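PDB 3EH7: 4-hydroxybutyrate CoA-transferase from Porphyromonas gingivalis, which probably transfers coenzyme A between acyl-CoA thioesters and carboxylates such as acetate or 4-hydroxybutyrate. Local coordinates for residues Gln126-Asp131 with Tyr135-Val140. Numbering follows the deposited sequence.
Sequences QLSMPD and YCSFGV
One face of the F138 ring is covered by the CD2 methyl of L127, a CH-pi contact in which CD2 lies 3.8 Å from the ring centroid and 22° off the ring normal, displaced toward the CD2-CE2 side of the ring. The two side chains run side by side in the same direction, and I172 of strand 171-173 touches both. The carboxylate of D131 and the ring of Y135 lie alongside each other, their planes 57° apart; D131 OD2 stands obliquely to the ring, and its nearest approach is to Y135 CB at 3.4 Å. H173 meets the Y135 ring edge-to-face.

Two reciprocal pairs of hydrogen bonds join 126-131 to 135-140. D131 N donates to Y135 O (2.8 Å), while Y135 N reaches D131 OD1 at 3.1 Å. With chi1 at 68°, D131 CG sits between its own backbone N and carbonyl carbon, which turns OD1 back to meet the Y135 N-H, approaching from above the carboxylate plane. Farther along, S128 N donates to S137 O (2.9 Å), and S137 N is taken by the hydroxyl S128 OG at 3.0 Å. That OG also donates to M129 O, a longer bond from above that carbonyl's plane, and the two together probably limit the hydroxyl's rotation. Between the pairs, C136 SG packs against the P130 ring, 4.0 Å from its CB.

S137 OG accepts from G139 N, forming an ST turn as strand 135-137 ends, and receives V166 N as well. The result is an antiparallel turn-back in which S128 OG and D131 OD1 take the place of backbone carbonyls as acceptors, leading from parallel strand 122-127 to strand 135-137, the partner of 171-173, within the Rossmann-like N-terminal domain of the acetyl-CoA hydrolase/transferase family.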
loop_
_atom_site.group_PDB
_atom_site.type_symbol
_atom_site.label_atom_id
_atom_site.label_comp_id
_atom_site.label_asym_id
_atom_site.label_seq_id
_atom_site.Cartn_x
_atom_site.Cartn_y
_atom_site.Cartn_z
ATOM N N GLN A 126 13.810 13.625 24.643
ATOM C CA GLN A 126 15.081 14.301 24.746
ATOM C C GLN A 126 15.139 15.531 23.812
ATOM O O GLN A 126 14.734 15.468 22.658
ATOM C CB GLN A 126 16.240 13.348 24.492
ATOM C CG GLN A 126 17.548 13.990 24.839
ATOM C CD GLN A 126 18.763 13.187 24.474
ATOM O OE1 GLN A 126 19.871 13.701 24.573
ATOM N NE2 GLN A 126 18.580 11.920 24.077
ATOM N N LEU A 127 15.634 16.644 24.352
ATOM C CA LEU A 127 15.644 17.922 23.650
ATOM C C LEU A 127 16.979 18.641 23.768
ATOM O O LEU A 127 17.761 18.406 24.697
ATOM C CB LEU A 127 14.542 18.831 24.203
ATOM C CG LEU A 127 13.090 18.333 24.260
ATOM C CD1 LEU A 127 12.279 19.238 25.209
ATOM C CD2 LEU A 127 12.434 18.267 22.868
ATOM N N SER A 128 17.219 19.546 22.830
ATOM C CA SER A 128 18.340 20.453 22.914
ATOM C C SER A 128 17.998 21.555 23.881
ATOM O O SER A 128 16.840 21.742 24.252
ATOM C CB SER A 128 18.645 21.081 21.557
ATOM O OG SER A 128 17.648 22.046 21.229
HETATM N N MSE A 129 19.024 22.306 24.269
HETATM C CA MSE A 129 18.862 23.477 25.114
HETATM C C MSE A 129 17.913 24.460 24.423
HETATM O O MSE A 129 17.938 24.546 23.219
HETATM C CB MSE A 129 20.226 24.153 25.302
HETATM C CG MSE A 129 21.144 23.397 26.208
HETATM SE SE MSE A 129 20.530 23.512 28.044
HETATM C CE MSE A 129 21.054 25.339 28.522
ATOM N N PRO A 130 17.087 25.198 25.191
ATOM C CA PRO A 130 16.227 26.195 24.579
ATOM C C PRO A 130 17.009 27.337 23.962
ATOM O O PRO A 130 18.053 27.766 24.481
ATOM C CB PRO A 130 15.408 26.729 25.754
ATOM C CG PRO A 130 16.294 26.577 26.895
ATOM C CD PRO A 130 16.964 25.238 26.658
ATOM N N ASP A 131 16.491 27.828 22.857
ATOM C CA ASP A 131 17.012 29.026 22.269
ATOM C C ASP A 131 16.498 30.218 23.086
ATOM O O ASP A 131 15.867 30.061 24.144
ATOM C CB ASP A 131 16.638 29.101 20.776
ATOM C CG ASP A 131 15.143 29.293 20.546
ATOM O OD1 ASP A 131 14.467 29.905 21.403
ATOM O OD2 ASP A 131 14.657 28.823 19.504
ATOM N N TYR A 135 12.376 28.021 22.709
ATOM C CA TYR A 135 12.145 26.816 21.936
ATOM C C TYR A 135 13.299 25.820 22.028
ATOM O O TYR A 135 14.460 26.186 21.856
ATOM C CB TYR A 135 11.870 27.169 20.471
ATOM C CG TYR A 135 10.488 27.723 20.219
ATOM C CD1 TYR A 135 9.439 26.878 19.967
ATOM C CD2 TYR A 135 10.238 29.089 20.251
ATOM C CE1 TYR A 135 8.185 27.359 19.766
ATOM C CE2 TYR A 135 8.974 29.587 20.044
ATOM C CZ TYR A 135 7.961 28.726 19.786
ATOM O OH TYR A 135 6.687 29.182 19.557
ATOM N N CYS A 136 12.961 24.571 22.339
ATOM C CA CYS A 136 13.903 23.451 22.295
ATOM C C CYS A 136 13.680 22.693 21.023
ATOM O O CYS A 136 12.540 22.544 20.580
ATOM C CB CYS A 136 13.624 22.471 23.407
ATOM S SG CYS A 136 13.832 23.156 25.032
ATOM N N SER A 137 14.761 22.166 20.472
ATOM C CA SER A 137 14.696 21.245 19.356
ATOM C C SER A 137 14.576 19.777 19.823
ATOM O O SER A 137 15.076 19.392 20.865
ATOM C CB SER A 137 15.940 21.425 18.482
ATOM O OG SER A 137 16.057 20.433 17.493
ATOM N N PHE A 138 13.907 18.954 19.019
ATOM C CA PHE A 138 13.875 17.510 19.262
ATOM C C PHE A 138 15.184 16.850 18.809
ATOM O O PHE A 138 15.325 15.634 18.879
ATOM C CB PHE A 138 12.647 16.877 18.591
ATOM C CG PHE A 138 11.342 17.239 19.250
ATOM C CD1 PHE A 138 10.650 18.388 18.870
ATOM C CD2 PHE A 138 10.807 16.437 20.265
ATOM C CE1 PHE A 138 9.453 18.752 19.493
ATOM C CE2 PHE A 138 9.589 16.790 20.895
ATOM C CZ PHE A 138 8.904 17.952 20.490
ATOM N N GLY A 139 16.169 17.655 18.405
ATOM C CA GLY A 139 17.463 17.129 17.960
ATOM C C GLY A 139 17.312 16.040 16.886
ATOM O O GLY A 139 16.640 16.237 15.873
ATOM N N VAL A 140 17.911 14.890 17.155
ATOM C CA VAL A 140 18.002 13.782 16.223
ATOM C C VAL A 140 16.730 12.903 16.140
ATOM O O VAL A 140 16.702 11.981 15.355
ATOM C CB VAL A 140 19.227 12.837 16.582
ATOM C CG1 VAL A 140 20.550 13.590 16.510
ATOM C CG2 VAL A 140 19.064 12.215 17.963
#